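Local atomic coordinates of N-acetylglucosamine-specific lectin (Saxidomus purpuratus, PDB entry 6A7T), a protein that binds N-acetylglucosamine and N-acetylgalactosamine, as a bivalve C-type lectin whose sugar recognition does not depend on calcium. Residues B[32-36]-B[37-41]; B[127-131]-B[132-136]. One frame throughout, in Å; residues are numbered along the deposited sequence.

Both contacts are tight beta hairpins, one in each of the two antiparallel sheets of a C-type lectin fold. Contact 1 (32-36 with 37-41) lies in the sheet of strands 33-35, 38-47, 149-155 and 62-63; contact 2 (127-131 with 132-136) closes strands 125-131 and 134-141 in the other. Their centres are 22 Å apart and their nearest atoms about 9 Å, so they do not touch. Contact 1 adjoins the bound calcium, about 4 Å from the side chain of Y40. Contact 2 lies nearer the sugar-binding residues, where no sugar is bound in this chain: the side chains of L129 and V134 come within about 4 Å of those of N139 and K118, respectively.

Contact 1 (B[32-36]-B[37-41]); sequences WKFFG and GSCYL
W32 and L41 meet at the open end of a beta hairpin with a two-residue loop, whose strands 33-35 and 38-47 are joined by a type I' turn from F35 to S38. CB of L41 sits almost exactly over the six-membered ring of W32, 3.5 Å from its centroid, in a CH-pi contact. With CG of L41 anti to its backbone N (chi1 180°), CD1 reaches toward the NE1 side of the indole and CD2 toward CZ2. The C39 carbonyl lies at the edge of the same indole, its O 3.6 Å from W32 CE3. At the other end the F34 ring swings over the turn, CZ standing 3.5 Å from the N of G37 and CD1 near the S38 carbonyl. On the face shared by K33, F35, S38 and Y40, the tyrosine ring turns its edge to the carbonyl oxygens of K33 and F35, and its CE1 packs on CB of F35.

Two pairs of reciprocal backbone bonds hold this frame, K33 with Y40 and F35 with S38. The bond from F35 N to S38 O is nearly straight at 170°, whereas S38 N approaches F35 O from above the carbonyl plane. Both turn residues, G36 and G37, have positive phi, as the type I' geometry requires.

Farther out, F74 stacks on F35 and also meets the Y40 ring, while C39 is tied to C28 by a disulfide. S38 OG hydrogen-bonds to E154 and Y40 OH to E71, both calcium ligands, so the hairpin supplies second-shell partners to the metal site. Two waters link these hydroxyls to the turn: one donates to S38 OG and G36 O, the other to Y40 OH at 2.7 Å and to G36 O at 2.8 Å.

Contact 2 (B[127-131]-B[132-136]); sequences DYLNY and KEVVW
N130 lies across one face of the W136 indole, its CB 3.5 Å from the centroid of the six-membered ring in a CH-pi contact. CG of N130 is anti to the backbone N (chi1 -178°), which carries the amide on over the pyrrole side of the indole; amide and ring planes are 22° apart and stacked, with ND2 3.7 Å from NE1 of W136. The second CH-pi contact is at the turn, where K132 CG stands above the centre of the Y131 ring. From there the extended lysine chain runs beside the tyrosine in the same direction, until CE comes 3.2 Å from Y131 OH.

Apolar packing is lighter. L129 CB touches CG1 of V134, their side chains crossing at about a right angle, and Y128 CB meets CE3 of W136.

Among the polar links, Y131 and V134 exchange two backbone hydrogen bonds. Y131 N reaches V134 O at 2.8 Å in the carbonyl plane, but V134 N meets Y131 O from above the plane of the Y131 carbonyl. The Y128 ring presents its edge to the W136 carbonyl, O lying 3.4 Å from CD1. A water 2.7 Å from K132 O and 3.0 Å from N130 OD1 can donate to both, though it has more acceptors around it than protons. Toward the interior, Y128 OH hydrogen-bonds to D72 and W138, and R76 grips the W136 carbonyl, tying the hairpin to helix 69-80.

K132 and E133 are the corner residues of a type II' turn, K132 taking the positive phi of its first corner. This beta hairpin with a two-residue loop joins strands 125-131 and 134-141 of the C-type lectin fold; regular pairing is interrupted at V135-W136, where W136 takes a positive phi. V134 packs on K118, which binds N-acetylglucosamine in another structure of this lectin; no sugar is bound to this chain here.

Contact 1 (B[32-36]-B[37-41])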
loop_
_atom_site.group_PDB
_atom_site.type_symbol
_atom_site.label_atom_id
_atom_site.label_comp_id
_atom_site.label_asym_id
_atom_site.label_seq_id
_atom_site.Cartn_x
_atom_site.Cartn_y
_atom_site.Cartn_z
ATOM N N TRP B 32 -14.513 18.746 -10.773
ATOM C CA TRP B 32 -13.892 17.556 -10.153
ATOM C C TRP B 32 -14.692 17.151 -8.918
ATOM O O TRP B 32 -15.173 17.988 -8.168
ATOM C CB TRP B 32 -12.440 17.790 -9.753
ATOM C CG TRP B 32 -11.499 18.027 -10.890
ATOM C CD1 TRP B 32 -11.562 19.029 -11.812
ATOM C CD2 TRP B 32 -10.301 17.306 -11.170
ATOM N NE1 TRP B 32 -10.521 18.936 -12.683
ATOM C CE2 TRP B 32 -9.696 17.918 -12.288
ATOM C CE3 TRP B 32 -9.696 16.177 -10.605
ATOM C CZ2 TRP B 32 -8.539 17.418 -12.874
ATOM C CZ3 TRP B 32 -8.536 15.695 -11.174
ATOM C CH2 TRP B 32 -7.966 16.309 -12.296
ATOM N N LYS B 33 -14.774 15.842 -8.699
ATOM C CA LYS B 33 -15.513 15.263 -7.611
ATOM C C LYS B 33 -14.555 14.884 -6.482
ATOM O O LYS B 33 -13.506 14.331 -6.736
ATOM C CB LYS B 33 -16.242 14.014 -8.101
ATOM C CG LYS B 33 -17.176 14.226 -9.282
ATOM C CD LYS B 33 -17.770 12.941 -9.737
ATOM C CE LYS B 33 -18.666 13.092 -10.944
ATOM N NZ LYS B 33 -19.855 13.912 -10.615
ATOM N N PHE B 34 -14.959 15.152 -5.237
ATOM C CA PHE B 34 -14.207 14.803 -4.058
ATOM C C PHE B 34 -14.654 13.444 -3.500
ATOM O O PHE B 34 -15.835 13.190 -3.297
ATOM C CB PHE B 34 -14.395 15.860 -2.965
ATOM C CG PHE B 34 -13.528 15.611 -1.756
ATOM C CD1 PHE B 34 -12.148 15.690 -1.858
ATOM C CD2 PHE B 34 -14.080 15.213 -0.546
ATOM C CE1 PHE B 34 -11.335 15.407 -0.771
ATOM C CE2 PHE B 34 -13.267 14.916 0.537
ATOM C CZ PHE B 34 -11.900 15.019 0.428
ATOM N N PHE B 35 -13.680 12.592 -3.174
ATOM C CA PHE B 35 -13.913 11.362 -2.383
ATOM C C PHE B 35 -12.609 10.959 -1.694
ATOM O O PHE B 35 -11.551 10.855 -2.327
ATOM C CB PHE B 35 -14.447 10.210 -3.237
ATOM C CG PHE B 35 -14.610 8.928 -2.466
ATOM C CD1 PHE B 35 -15.781 8.664 -1.760
ATOM C CD2 PHE B 35 -13.542 8.046 -2.331
ATOM C CE1 PHE B 35 -15.904 7.498 -1.007
ATOM C CE2 PHE B 35 -13.665 6.893 -1.569
ATOM C CZ PHE B 35 -14.846 6.629 -0.888
ATOM N N GLY B 36 -12.681 10.638 -0.390
ATOM C CA GLY B 36 -11.568 9.987 0.311
ATOM C C GLY B 36 -10.195 10.627 0.094
ATOM O O GLY B 36 -9.167 9.963 -0.199
ATOM N N GLY B 37 -10.135 11.956 0.229
ATOM C CA GLY B 37 -8.873 12.685 0.182
ATOM C C GLY B 37 -8.309 12.872 -1.231
ATOM O O GLY B 37 -7.151 13.232 -1.398
ATOM N N SER B 38 -9.118 12.561 -2.246
ATOM C CA SER B 38 -8.731 12.721 -3.633
ATOM C C SER B 38 -9.794 13.511 -4.394
ATOM O O SER B 38 -10.975 13.521 -4.087
ATOM C CB SER B 38 -8.522 11.381 -4.327
ATOM O OG SER B 38 -7.273 10.797 -3.972
ATOM N N CYS B 39 -9.326 14.161 -5.445
ATOM C CA CYS B 39 -10.183 14.800 -6.394
ATOM C C CYS B 39 -10.126 14.000 -7.693
ATOM O O CYS B 39 -9.030 13.681 -8.118
ATOM C CB CYS B 39 -9.706 16.227 -6.638
ATOM S SG CYS B 39 -9.635 17.204 -5.105
ATOM N N TYR B 40 -11.264 13.842 -8.371
ATOM C CA TYR B 40 -11.370 12.982 -9.552
ATOM C C TYR B 40 -12.021 13.734 -10.722
ATOM O O TYR B 40 -13.046 14.447 -10.543
ATOM C CB TYR B 40 -12.216 11.745 -9.248
ATOM C CG TYR B 40 -11.697 10.871 -8.139
ATOM C CD1 TYR B 40 -11.978 11.123 -6.798
ATOM C CD2 TYR B 40 -10.875 9.801 -8.413
ATOM C CE1 TYR B 40 -11.492 10.330 -5.776
ATOM C CE2 TYR B 40 -10.363 8.997 -7.401
ATOM C CZ TYR B 40 -10.669 9.260 -6.073
ATOM O OH TYR B 40 -10.167 8.470 -5.079
ATOM N N LEU B 41 -11.501 13.489 -11.926
ATOM C CA LEU B 41 -12.139 14.046 -13.145
ATOM C C LEU B 41 -12.545 12.853 -13.991
ATOM O O LEU B 41 -11.707 12.123 -14.436
ATOM C CB LEU B 41 -11.165 14.974 -13.867
ATOM C CG LEU B 41 -11.720 15.608 -15.150
ATOM C CD1 LEU B 41 -12.837 16.560 -14.848
ATOM C CD2 LEU B 41 -10.643 16.286 -15.948
HETATM O O HOH W 1 -6.254 9.809 -1.738
HETATM O O HOH W 2 -9.563 8.233 -2.423
#

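Contact 2 (B[127-131]-B[132-136])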
loop_
_atom_site.group_PDB
_atom_site.type_symbol
_atom_site.label_atom_id
_atom_site.label_comp_id
_atom_site.label_asym_id
_atom_site.label_seq_id
_atom_site.Cartn_x
_atom_site.Cartn_y
_atom_site.Cartn_z
ATOM N N ASP B 127 -8.487 -0.411 -17.993
ATOM C CA ASP B 127 -9.719 0.376 -17.874
ATOM C C ASP B 127 -10.611 -0.214 -16.802
ATOM O O ASP B 127 -10.350 -1.305 -16.230
ATOM C CB ASP B 127 -10.513 0.416 -19.198
ATOM C CG ASP B 127 -10.904 -0.948 -19.748
ATOM O OD1 ASP B 127 -11.140 -1.869 -18.949
ATOM O OD2 ASP B 127 -11.145 -1.004 -21.004
ATOM N N TYR B 128 -11.645 0.532 -16.405
ATOM C CA TYR B 128 -12.851 -0.039 -15.823
ATOM C C TYR B 128 -13.771 -0.372 -17.014
ATOM O O TYR B 128 -13.855 0.426 -17.952
ATOM C CB TYR B 128 -13.603 0.919 -14.901
ATOM C CG TYR B 128 -13.116 0.891 -13.486
ATOM C CD1 TYR B 128 -13.692 0.044 -12.567
ATOM C CD2 TYR B 128 -12.126 1.745 -13.067
ATOM C CE1 TYR B 128 -13.227 -0.039 -11.262
ATOM C CE2 TYR B 128 -11.653 1.685 -11.772
ATOM C CZ TYR B 128 -12.221 0.816 -10.860
ATOM O OH TYR B 128 -11.729 0.727 -9.579
ATOM N N LEU B 129 -14.331 -1.574 -17.003
ATOM C CA LEU B 129 -15.178 -2.039 -18.122
ATOM C C LEU B 129 -16.538 -2.453 -17.576
ATOM O O LEU B 129 -16.647 -3.014 -16.481
ATOM C CB LEU B 129 -14.473 -3.234 -18.791
ATOM C CG LEU B 129 -15.295 -4.013 -19.826
ATOM C CD1 LEU B 129 -15.586 -3.135 -21.011
ATOM C CD2 LEU B 129 -14.507 -5.240 -20.236
ATOM N N ASN B 130 -17.586 -2.236 -18.382
ATOM C CA ASN B 130 -18.900 -2.771 -18.096
ATOM C C ASN B 130 -19.342 -3.619 -19.299
ATOM O O ASN B 130 -19.748 -3.102 -20.336
ATOM C CB ASN B 130 -19.899 -1.658 -17.806
ATOM C CG ASN B 130 -21.286 -2.146 -17.440
ATOM O OD1 ASN B 130 -21.428 -3.116 -16.699
ATOM N ND2 ASN B 130 -22.306 -1.393 -17.845
ATOM N N TYR B 131 -19.209 -4.943 -19.150
ATOM C CA TYR B 131 -19.552 -5.889 -20.191
ATOM C C TYR B 131 -19.701 -7.280 -19.568
ATOM O O TYR B 131 -18.721 -7.837 -19.045
ATOM C CB TYR B 131 -18.505 -5.925 -21.299
ATOM C CG TYR B 131 -18.788 -6.951 -22.359
ATOM C CD1 TYR B 131 -19.896 -6.852 -23.179
ATOM C CD2 TYR B 131 -17.933 -8.018 -22.549
ATOM C CE1 TYR B 131 -20.151 -7.815 -24.147
ATOM C CE2 TYR B 131 -18.158 -8.959 -23.538
ATOM C CZ TYR B 131 -19.285 -8.881 -24.320
ATOM O OH TYR B 131 -19.515 -9.830 -25.296
ATOM N N LYS B 132 -20.890 -7.860 -19.763
ATOM C CA LYS B 132 -21.232 -9.211 -19.276
ATOM C C LYS B 132 -20.800 -9.347 -17.802
ATOM O O LYS B 132 -21.272 -8.570 -16.998
ATOM C CB LYS B 132 -20.635 -10.276 -20.193
ATOM C CG LYS B 132 -21.293 -10.348 -21.563
ATOM C CD LYS B 132 -20.774 -11.519 -22.357
ATOM C CE LYS B 132 -21.535 -11.746 -23.646
ATOM N NZ LYS B 132 -20.889 -12.822 -24.440
ATOM N N GLU B 133 -19.910 -10.296 -17.478
ATOM C CA GLU B 133 -19.600 -10.595 -16.069
ATOM C C GLU B 133 -18.589 -9.584 -15.496
ATOM O O GLU B 133 -18.296 -9.652 -14.312
ATOM C CB GLU B 133 -19.113 -12.042 -15.919
ATOM C CG GLU B 133 -20.195 -13.063 -16.265
ATOM C CD GLU B 133 -21.558 -12.799 -15.625
ATOM O OE1 GLU B 133 -22.571 -12.775 -16.362
ATOM O OE2 GLU B 133 -21.612 -12.587 -14.386
ATOM N N VAL B 134 -18.051 -8.681 -16.330
ATOM C CA VAL B 134 -17.205 -7.577 -15.824
ATOM C C VAL B 134 -18.112 -6.364 -15.552
ATOM O O VAL B 134 -18.523 -5.646 -16.487
ATOM C CB VAL B 134 -16.050 -7.247 -16.780
ATOM C CG1 VAL B 134 -15.158 -6.160 -16.191
ATOM C CG2 VAL B 134 -15.216 -8.496 -17.134
ATOM N N VAL B 135 -18.493 -6.193 -14.293
ATOM C CA VAL B 135 -19.505 -5.244 -13.902
ATOM C C VAL B 135 -18.830 -4.009 -13.287
ATOM O O VAL B 135 -18.744 -3.864 -12.089
ATOM C CB VAL B 135 -20.512 -5.894 -12.940
ATOM C CG1 VAL B 135 -21.661 -4.983 -12.566
ATOM C CG2 VAL B 135 -21.032 -7.199 -13.528
ATOM N N TRP B 136 -18.356 -3.119 -14.150
ATOM C CA TRP B 136 -17.526 -1.992 -13.769
ATOM C C TRP B 136 -16.365 -2.509 -12.894
ATOM O O TRP B 136 -16.190 -2.113 -11.723
ATOM C CB TRP B 136 -18.353 -0.887 -13.120
ATOM C CG TRP B 136 -19.218 -0.133 -14.085
ATOM C CD1 TRP B 136 -20.577 0.041 -14.052
ATOM C CD2 TRP B 136 -18.763 0.569 -15.249
ATOM N NE1 TRP B 136 -20.989 0.765 -15.131
ATOM C CE2 TRP B 136 -19.897 1.125 -15.880
ATOM C CE3 TRP B 136 -17.519 0.786 -15.834
ATOM C CZ2 TRP B 136 -19.794 1.885 -17.047
ATOM C CZ3 TRP B 136 -17.419 1.513 -17.002
ATOM C CH2 TRP B 136 -18.549 2.073 -17.588
HETATM O O HOH W 3 -21.894 -5.988 -17.254
#